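PDB 5UJC: MMACHC-like protein from Caenorhabditis elegans, which binds cobalamin and probably catalyses the reductive removal of its upper axial ligand, decyanating cyanocobalamin with a flavin and demethylating methylcobalamin with glutathione. Local coordinates for residues L47-T61 with F184-P198. Sequence-based numbering, arbitrary orientation.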
ATOM      1  N   LEU A  47     -14.525  10.519   6.082  1.00 13.39           N
ATOM      2  CA  LEU A  47     -14.099  11.434   5.052  1.00 14.50           C
ATOM      3  C   LEU A  47     -15.270  12.306   4.599  1.00 15.19           C
ATOM      4  O   LEU A  47     -16.407  11.818   4.508  1.00 15.48           O
ATOM      5  CB  LEU A  47     -13.552  10.656   3.863  1.00 15.80           C
ATOM      6  CG  LEU A  47     -12.325   9.810   4.170  1.00 16.78           C
ATOM      7  CD1 LEU A  47     -12.032   8.844   3.013  1.00 17.50           C
ATOM      8  CD2 LEU A  47     -11.123  10.702   4.440  1.00 21.55           C
ATOM      9  N   PRO A  48     -14.993  13.591   4.281  1.00 15.77           N
ATOM     10  CA  PRO A  48     -16.056  14.573   4.050  1.00 18.12           C
ATOM     11  C   PRO A  48     -16.546  14.605   2.584  1.00 17.52           C
ATOM     12  O   PRO A  48     -16.461  15.627   1.922  1.00 20.66           O
ATOM     13  CB  PRO A  48     -15.382  15.890   4.430  1.00 19.60           C
ATOM     14  CG  PRO A  48     -13.973  15.684   4.027  1.00 21.44           C
ATOM     15  CD  PRO A  48     -13.672  14.249   4.388  1.00 17.71           C
ATOM     16  N   TYR A  49     -17.057  13.475   2.118  1.00 15.48           N
ATOM     17  CA  TYR A  49     -17.610  13.357   0.778  1.00 15.76           C
ATOM     18  C   TYR A  49     -18.894  12.582   0.843  1.00 15.46           C
ATOM     19  O   TYR A  49     -19.069  11.725   1.726  1.00 17.21           O
ATOM     20  CB  TYR A  49     -16.616  12.634  -0.158  1.00 16.15           C
ATOM     21  CG  TYR A  49     -15.279  13.294  -0.209  1.00 16.58           C
ATOM     22  CD1 TYR A  49     -15.056  14.377  -1.037  1.00 18.79           C
ATOM     23  CD2 TYR A  49     -14.246  12.862   0.601  1.00 16.44           C
ATOM     24  CE1 TYR A  49     -13.843  15.029  -1.037  1.00 19.10           C
ATOM     25  CE2 TYR A  49     -13.026  13.480   0.586  1.00 17.37           C
ATOM     26  CZ  TYR A  49     -12.830  14.575  -0.229  1.00 18.94           C
ATOM     27  OH  TYR A  49     -11.627  15.205  -0.242  1.00 26.46           O
ATOM     28  N   ASP A  50     -19.776  12.817  -0.119  1.00 18.79           N
ATOM     29  CA  ASP A  50     -21.013  12.028  -0.235  1.00 19.63           C
ATOM     30  C   ASP A  50     -20.728  10.535  -0.408  1.00 16.48           C
ATOM     31  O   ASP A  50     -19.683  10.141  -0.974  1.00 16.53           O
ATOM     32  CB  ASP A  50     -21.869  12.529  -1.411  1.00 23.65           C
ATOM     33  CG  ASP A  50     -22.410  13.955  -1.195  1.00 33.11           C
ATOM     34  OD1 ASP A  50     -22.402  14.448  -0.046  1.00 31.75           O
ATOM     35  OD2 ASP A  50     -22.826  14.584  -2.196  1.00 43.89           O
ATOM     36  N   ASP A  51     -21.673   9.710   0.047  1.00 18.54           N
ATOM     37  CA  ASP A  51     -21.509   8.245   0.057  1.00 16.57           C
ATOM     38  C   ASP A  51     -21.113   7.670  -1.305  1.00 16.09           C
ATOM     39  O   ASP A  51     -20.303   6.743  -1.378  1.00 16.53           O
ATOM     40  CB  ASP A  51     -22.798   7.549   0.521  1.00 18.54           C
ATOM     41  CG  ASP A  51     -23.065   7.711   1.996  1.00 23.33           C
ATOM     42  OD1 ASP A  51     -22.160   8.085   2.747  1.00 26.01           O
ATOM     43  OD2 ASP A  51     -24.201   7.423   2.408  1.00 28.90           O
ATOM     44  N   SER A  52     -21.702   8.179  -2.374  1.00 15.96           N
ATOM     45  CA  SER A  52     -21.497   7.576  -3.679  1.00 15.05           C
ATOM     46  C   SER A  52     -20.218   8.085  -4.401  1.00 13.51           C
ATOM     47  O   SER A  52     -19.961   7.703  -5.526  1.00 15.95           O
ATOM     48  CB  SER A  52     -22.712   7.807  -4.554  1.00 18.17           C
ATOM     49  OG  SER A  52     -22.869   9.187  -4.844  1.00 22.44           O
ATOM     50  N   THR A  53     -19.440   8.955  -3.747  1.00 13.97           N
ATOM     51  CA  THR A  53     -18.234   9.508  -4.342  1.00 13.57           C
ATOM     52  C   THR A  53     -17.258   8.383  -4.716  1.00 12.95           C
ATOM     53  O   THR A  53     -16.965   7.503  -3.899  1.00 13.88           O
ATOM     54  CB  THR A  53     -17.544  10.473  -3.367  1.00 13.51           C
ATOM     55  OG1 THR A  53     -18.447  11.524  -3.023  1.00 15.86           O
ATOM     56  CG2 THR A  53     -16.285  11.085  -3.961  1.00 13.50           C
ATOM     57  N   MET A  54     -16.763   8.433  -5.948  1.00 13.25           N
ATOM     58  CA  MET A  54     -15.781   7.473  -6.440  1.00 12.17           C
ATOM     59  C   MET A  54     -14.402   7.676  -5.815  1.00 11.93           C
ATOM     60  O   MET A  54     -13.908   8.808  -5.729  1.00 12.49           O
ATOM     61  CB  MET A  54     -15.654   7.618  -7.954  1.00 13.57           C
ATOM     62  CG  MET A  54     -14.614   6.714  -8.588  1.00 16.91           C
ATOM     63  SD  MET A  54     -14.306   7.155 -10.311  1.00 17.68           S
ATOM     64  CE  MET A  54     -12.857   6.167 -10.679  1.00 16.89           C
ATOM     65  N   ALA A  55     -13.790   6.566  -5.406  1.00 11.01           N
ATOM     66  CA  ALA A  55     -12.387   6.537  -5.010  1.00 11.36           C
ATOM     67  C   ALA A  55     -11.679   5.372  -5.693  1.00  9.57           C
ATOM     68  O   ALA A  55     -12.302   4.345  -6.012  1.00 11.63           O
ATOM     69  CB  ALA A  55     -12.265   6.412  -3.503  1.00 12.63           C
ATOM     70  N   LEU A  56     -10.358   5.529  -5.861  1.00 10.05           N
ATOM     71  CA  LEU A  56      -9.472   4.461  -6.350  1.00  9.18           C
ATOM     72  C   LEU A  56      -8.358   4.237  -5.363  1.00  9.51           C
ATOM     73  O   LEU A  56      -7.616   5.155  -5.035  1.00 10.15           O
ATOM     74  CB  LEU A  56      -8.864   4.799  -7.716  1.00 12.25           C
ATOM     75  CG  LEU A  56      -9.807   4.777  -8.905  1.00 13.62           C
ATOM     76  CD1 LEU A  56      -9.061   5.316 -10.129  1.00 15.02           C
ATOM     77  CD2 LEU A  56     -10.296   3.365  -9.176  1.00 15.93           C
ATOM     78  N   LEU A  57      -8.234   2.998  -4.924  1.00  8.48           N
ATOM     79  CA  LEU A  57      -7.116   2.559  -4.113  1.00  8.25           C
ATOM     80  C   LEU A  57      -6.014   2.035  -5.030  1.00  8.34           C
ATOM     81  O   LEU A  57      -6.247   1.119  -5.793  1.00  9.69           O
ATOM     82  CB  LEU A  57      -7.591   1.447  -3.172  1.00  9.43           C
ATOM     83  CG  LEU A  57      -6.526   0.749  -2.334  1.00  9.48           C
ATOM     84  CD1 LEU A  57      -5.869   1.717  -1.362  1.00  9.91           C
ATOM     85  CD2 LEU A  57      -7.113  -0.449  -1.610  1.00 11.10           C
ATOM     86  N   ILE A  58      -4.803   2.555  -4.842  1.00  8.55           N
ATOM     87  CA  ILE A  58      -3.627   2.137  -5.602  1.00  8.81           C
ATOM     88  C   ILE A  58      -2.701   1.389  -4.646  1.00  9.07           C
ATOM     89  O   ILE A  58      -2.357   1.900  -3.560  1.00 10.00           O
ATOM     90  CB  ILE A  58      -2.869   3.343  -6.201  1.00  9.94           C
ATOM     91  CG1 ILE A  58      -3.800   4.138  -7.170  1.00 12.38           C
ATOM     92  CG2 ILE A  58      -1.623   2.862  -6.895  1.00 10.43           C
ATOM     93  CD1 ILE A  58      -3.258   5.484  -7.625  1.00 15.87           C
ATOM     94  N   LEU A  59      -2.353   0.162  -5.011  1.00  8.21           N
ATOM     95  CA  LEU A  59      -1.387  -0.607  -4.237  1.00  8.63           C
ATOM     96  C   LEU A  59      -0.224  -1.017  -5.099  1.00  7.73           C
ATOM     97  O   LEU A  59      -0.318  -1.002  -6.350  1.00  8.92           O
ATOM     98  CB  LEU A  59      -2.038  -1.778  -3.552  1.00 13.40           C
ATOM     99  CG  LEU A  59      -2.706  -2.850  -4.333  1.00 12.96           C
ATOM    100  CD1 LEU A  59      -1.674  -3.838  -4.852  1.00 15.83           C
ATOM    101  CD2 LEU A  59      -3.737  -3.600  -3.469  1.00 11.91           C
ATOM    102  N   SER A  60       0.899  -1.286  -4.455  1.00  7.33           N
ATOM    103  CA  SER A  60       2.084  -1.796  -5.146  1.00  8.00           C
ATOM    104  C   SER A  60       2.265  -3.278  -4.899  1.00  8.26           C
ATOM    105  O   SER A  60       1.999  -3.777  -3.808  1.00  9.35           O
ATOM    106  CB  SER A  60       3.326  -1.024  -4.696  1.00  8.47           C
ATOM    107  OG  SER A  60       3.496  -1.055  -3.296  1.00  8.44           O
ATOM    108  N   THR A  61       2.789  -3.950  -5.903  1.00  8.11           N
ATOM    109  CA  THR A  61       3.057  -5.374  -5.843  1.00  8.79           C
ATOM    110  C   THR A  61       4.593  -5.540  -5.917  1.00  7.94           C
ATOM    111  O   THR A  61       5.304  -4.532  -5.963  1.00  8.41           O
ATOM    112  CB  THR A  61       2.317  -6.088  -6.972  1.00 11.86           C
ATOM    113  OG1 THR A  61       2.951  -5.804  -8.218  1.00 14.19           O
ATOM    114  CG2 THR A  61       0.852  -5.614  -7.025  1.00 14.21           C
ATOM    115  N   PHE A 184       3.147  -6.957  -0.746  1.00  7.05           N
ATOM    116  CA  PHE A 184       2.536  -5.822  -1.419  1.00  7.04           C
ATOM    117  C   PHE A 184       2.441  -4.686  -0.395  1.00  6.80           C
ATOM    118  O   PHE A 184       2.673  -4.910   0.803  1.00  8.34           O
ATOM    119  CB  PHE A 184       1.113  -6.182  -1.942  1.00  8.41           C
ATOM    120  CG  PHE A 184       0.032  -6.095  -0.886  1.00  8.19           C
ATOM    121  CD1 PHE A 184      -0.144  -7.106   0.058  1.00  8.12           C
ATOM    122  CD2 PHE A 184      -0.802  -5.000  -0.831  1.00  9.05           C
ATOM    123  CE1 PHE A 184      -1.115  -6.989   1.052  1.00  8.52           C
ATOM    124  CE2 PHE A 184      -1.769  -4.873   0.171  1.00  9.89           C
ATOM    125  CZ  PHE A 184      -1.929  -5.878   1.105  1.00  8.97           C
ATOM    126  N   ALA A 185       2.072  -3.486  -0.854  1.00  6.99           N
ATOM    127  CA  ALA A 185       1.774  -2.394   0.048  1.00  7.59           C
ATOM    128  C   ALA A 185       0.687  -1.524  -0.506  1.00  7.47           C
ATOM    129  O   ALA A 185       0.556  -1.376  -1.715  1.00  9.07           O
ATOM    130  CB  ALA A 185       3.024  -1.564   0.297  1.00  8.62           C
ATOM    131  N   PHE A 186      -0.073  -0.898   0.389  1.00  7.31           N
ATOM    132  CA  PHE A 186      -0.996   0.149  -0.033  1.00  6.80           C
ATOM    133  C   PHE A 186      -0.198   1.433  -0.271  1.00  7.08           C
ATOM    134  O   PHE A 186       0.760   1.691   0.419  1.00 10.04           O
ATOM    135  CB  PHE A 186      -2.063   0.365   1.019  1.00  7.20           C
ATOM    136  CG  PHE A 186      -2.886  -0.854   1.288  1.00  8.22           C
ATOM    137  CD1 PHE A 186      -3.816  -1.294   0.343  1.00  9.58           C
ATOM    138  CD2 PHE A 186      -2.705  -1.607   2.445  1.00  9.32           C
ATOM    139  CE1 PHE A 186      -4.594  -2.422   0.602  1.00 10.44           C
ATOM    140  CE2 PHE A 186      -3.503  -2.718   2.704  1.00  8.83           C
ATOM    141  CZ  PHE A 186      -4.420  -3.124   1.796  1.00  8.95           C
ATOM    142  N   ARG A 187      -0.567   2.199  -1.281  1.00  7.33           N
ATOM    143  CA  ARG A 187       0.204   3.405  -1.615  1.00  7.25           C
ATOM    144  C   ARG A 187      -0.625   4.682  -1.553  1.00  7.45           C
ATOM    145  O   ARG A 187      -0.225   5.641  -0.881  1.00  9.41           O
ATOM    146  CB  ARG A 187       0.908   3.265  -2.987  1.00  8.20           C
ATOM    147  CG  ARG A 187       1.968   2.161  -2.990  1.00  8.52           C
ATOM    148  CD  ARG A 187       3.110   2.462  -2.032  1.00  8.56           C
ATOM    149  NE  ARG A 187       4.119   1.408  -2.002  1.00  8.15           N
ATOM    150  CZ  ARG A 187       5.085   1.350  -1.104  1.00  9.19           C
ATOM    151  NH1 ARG A 187       5.283   2.372  -0.259  1.00 10.37           N
ATOM    152  NH2 ARG A 187       5.882   0.286  -1.053  1.00  9.97           N
ATOM    153  N   SER A 188      -1.712   4.752  -2.307  1.00  8.19           N
ATOM    154  CA  SER A 188      -2.454   6.005  -2.417  1.00  8.41           C
ATOM    155  C   SER A 188      -3.925   5.745  -2.649  1.00  8.15           C
ATOM    156  O   SER A 188      -4.317   4.698  -3.160  1.00 10.11           O
ATOM    157  CB  SER A 188      -1.914   6.898  -3.575  1.00 11.38           C
ATOM    158  OG  SER A 188      -0.538   7.179  -3.434  1.00 13.99           O
ATOM    159  N   VAL A 189      -4.743   6.717  -2.272  1.00  8.25           N
ATOM    160  CA  VAL A 189      -6.125   6.744  -2.658  1.00  8.49           C
ATOM    161  C   VAL A 189      -6.403   8.049  -3.389  1.00  9.01           C
ATOM    162  O   VAL A 189      -6.008   9.123  -2.936  1.00 10.16           O
ATOM    163  CB  VAL A 189      -7.063   6.623  -1.437  1.00  9.52           C
ATOM    164  CG1 VAL A 189      -8.494   6.978  -1.816  1.00 10.07           C
ATOM    165  CG2 VAL A 189      -7.001   5.214  -0.833  1.00  9.51           C
ATOM    166  N   LEU A 190      -7.037   7.923  -4.542  1.00  9.36           N
ATOM    167  CA  LEU A 190      -7.528   9.053  -5.326  1.00  9.37           C
ATOM    168  C   LEU A 190      -9.013   9.201  -5.093  1.00  9.86           C
ATOM    169  O   LEU A 190      -9.751   8.217  -5.165  1.00 11.05           O
ATOM    170  CB  LEU A 190      -7.279   8.816  -6.806  1.00 11.57           C
ATOM    171  CG  LEU A 190      -5.873   8.451  -7.240  1.00 15.45           C
ATOM    172  CD1 LEU A 190      -5.841   8.181  -8.728  1.00 15.95           C
ATOM    173  CD2 LEU A 190      -4.871   9.491  -6.881  1.00 24.11           C
ATOM    174  N   ILE A 191      -9.443  10.406  -4.755  1.00 11.09           N
ATOM    175  CA  ILE A 191     -10.860  10.671  -4.522  1.00 11.46           C
ATOM    176  C   ILE A 191     -11.324  11.678  -5.571  1.00 12.64           C
ATOM    177  O   ILE A 191     -10.666  12.672  -5.796  1.00 13.22           O
ATOM    178  CB  ILE A 191     -11.092  11.233  -3.108  1.00 11.95           C
ATOM    179  CG1 ILE A 191     -10.512  10.265  -2.054  1.00 13.53           C
ATOM    180  CG2 ILE A 191     -12.595  11.474  -2.858  1.00 13.88           C
ATOM    181  CD1 ILE A 191     -10.596  10.764  -0.615  1.00 14.47           C
ATOM    182  N   PHE A 192     -12.472  11.395  -6.195  1.00 12.26           N
ATOM    183  CA  PHE A 192     -13.019  12.211  -7.294  1.00 12.52           C
ATOM    184  C   PHE A 192     -14.344  12.839  -6.865  1.00 13.18           C
ATOM    185  O   PHE A 192     -15.409  12.239  -7.040  1.00 14.65           O
ATOM    186  CB  PHE A 192     -13.204  11.345  -8.513  1.00 12.02           C
ATOM    187  CG  PHE A 192     -11.921  10.713  -8.993  1.00 11.32           C
ATOM    188  CD1 PHE A 192     -11.101  11.377  -9.881  1.00 12.81           C
ATOM    189  CD2 PHE A 192     -11.514   9.477  -8.512  1.00 12.41           C
ATOM    190  CE1 PHE A 192      -9.897  10.819 -10.272  1.00 13.04           C
ATOM    191  CE2 PHE A 192     -10.302   8.923  -8.919  1.00 12.30           C
ATOM    192  CZ  PHE A 192      -9.506   9.599  -9.787  1.00 11.73           C
ATOM    193  N   PRO A 193     -14.287  14.043  -6.269  1.00 14.47           N
ATOM    194  CA  PRO A 193     -15.482  14.569  -5.612  1.00 16.91           C
ATOM    195  C   PRO A 193     -16.665  14.806  -6.539  1.00 16.91           C
ATOM    196  O   PRO A 193     -17.805  14.844  -6.061  1.00 22.88           O
ATOM    197  CB  PRO A 193     -14.993  15.906  -5.009  1.00 18.86           C
ATOM    198  CG  PRO A 193     -13.532  15.736  -4.851  1.00 19.73           C
ATOM    199  CD  PRO A 193     -13.103  14.883  -6.012  1.00 15.15           C
ATOM    200  N   ASN A 194     -16.407  14.981  -7.843  1.00 18.49           N
ATOM    201  CA  ASN A 194     -17.487  15.235  -8.807  1.00 20.88           C
ATOM    202  C   ASN A 194     -17.983  13.992  -9.532  1.00 21.39           C
ATOM    203  O   ASN A 194     -18.830  14.102 -10.416  1.00 27.65           O
ATOM    204  CB  ASN A 194     -17.043  16.289  -9.846  1.00 23.39           C
ATOM    205  CG  ASN A 194     -16.690  17.620  -9.213  1.00 26.26           C
ATOM    206  OD1 ASN A 194     -15.704  18.259  -9.586  1.00 41.72           O
ATOM    207  ND2 ASN A 194     -17.483  18.041  -8.243  1.00 31.58           N
ATOM    208  N   VAL A 195     -17.496  12.808  -9.138  1.00 17.11           N
ATOM    209  CA  VAL A 195     -17.863  11.581  -9.808  1.00 15.18           C
ATOM    210  C   VAL A 195     -18.605  10.670  -8.831  1.00 15.43           C
ATOM    211  O   VAL A 195     -18.055  10.261  -7.813  1.00 14.85           O
ATOM    212  CB  VAL A 195     -16.632  10.840 -10.379  1.00 14.87           C
ATOM    213  CG1 VAL A 195     -17.066   9.570 -11.065  1.00 18.50           C
ATOM    214  CG2 VAL A 195     -15.863  11.745 -11.335  1.00 17.23           C
ATOM    215  N   LYS A 196     -19.862  10.380  -9.148  1.00 16.99           N
ATOM    216  CA  LYS A 196     -20.726   9.585  -8.284  1.00 16.73           C
ATOM    217  C   LYS A 196     -21.039   8.230  -8.955  1.00 17.98           C
ATOM    218  O   LYS A 196     -21.386   8.166 -10.149  1.00 21.32           O
ATOM    219  CB  LYS A 196     -22.028  10.340  -7.985  1.00 20.32           C
ATOM    220  CG  LYS A 196     -21.830  11.765  -7.489  1.00 23.99           C
ATOM    221  CD  LYS A 196     -21.036  11.827  -6.204  1.00 26.11           C
ATOM    222  CE  LYS A 196     -20.823  13.268  -5.744  1.00 34.86           C
ATOM    223  NZ  LYS A 196     -22.108  13.963  -5.470  1.00 39.19           N
ATOM    224  N   ILE A 197     -20.893   7.160  -8.174  1.00 15.58           N
ATOM    225  CA  ILE A 197     -21.029   5.796  -8.656  1.00 16.44           C
ATOM    226  C   ILE A 197     -21.966   4.997  -7.725  1.00 16.98           C
ATOM    227  O   ILE A 197     -21.621   3.920  -7.243  1.00 17.51           O
ATOM    228  CB  ILE A 197     -19.623   5.103  -8.814  1.00 16.49           C
ATOM    229  CG1 ILE A 197     -18.804   5.227  -7.527  1.00 17.00           C
ATOM    230  CG2 ILE A 197     -18.852   5.714  -9.997  1.00 19.33           C
ATOM    231  CD1 ILE A 197     -17.630   4.243  -7.449  1.00 20.00           C
ATOM    232  N   PRO A 198     -23.170   5.529  -7.481  1.00 17.69           N
ATOM    233  CA  PRO A 198     -24.076   4.877  -6.505  1.00 19.47           C
ATOM    234  C   PRO A 198     -24.454   3.420  -6.854  1.00 19.63           C
ATOM    235  O   PRO A 198     -24.731   2.629  -5.955  1.00 22.62           O
ATOM    236  CB  PRO A 198     -25.316   5.756  -6.554  1.00 19.84           C
ATOM    237  CG  PRO A 198     -25.285   6.352  -7.931  1.00 20.45           C
ATOM    238  CD  PRO A 198     -23.830   6.648  -8.163  1.00 18.86           C
TER
HETATM  239  O   HOH W   1     -18.131  14.099  -3.335  1.00 26.48           O
HETATM  240  O   HOH W   2       5.557  -2.505  -2.268  1.00 10.53           O
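Ile-58 faces both Arg-187 and Ser-188 in a classic beta bulge, where the antiparallel pairing of strands 53-60 and 185-192, the two inner strands of the four-stranded sheet, shifts register by one. Ile-58 O accepts two backbone N-H groups, from Arg-187 N at 2.9 Å and Ser-188 N at 3.2 Å. On one face of the sheet Leu-57 puts CD2 against Phe-186 CE1 (3.9 Å) and CD1 against Val-189 CG2; helix 134-140 covers this patch through Met-134, and Phe-186 also reaches the bound methylcobalamin. On the other face, packed by helix 5-18, Met-54 runs alongside Phe-192. With CG anti to the backbone N (chi1 177°) and an extended chain beyond, its SD lies oblique to the ring, 4.8 Å from the centroid, a Met-aromatic contact, while also touching Val-195 CG1. Back on the Leu-57 face, Ile-191 CG2 sits over the centre of the Tyr-49 ring, a CH-pi contact 3.9 Å from the centroid. Beyond the corner at Pro-193 and Asn-194, pairing resumes as Val-195 O accepts from Met-54 N, and Lys-196 forms a long, weak salt bridge with Asp-50. At the opposite end the Arg-187 side chain bends at chi2 (-64°) back along Ser-60. Arg-187 NE donates to Ser-60 OG at 2.9 Å, nearly in the guanidinium plane, and a water joins that same OG to Arg-187 NH2. A leucine in place of Arg-187 would probably leave Ser-60 OG without its N-H donor and the shared water without one anchor. Ala-185 CB lies over one guanidinium face, offset toward its rim.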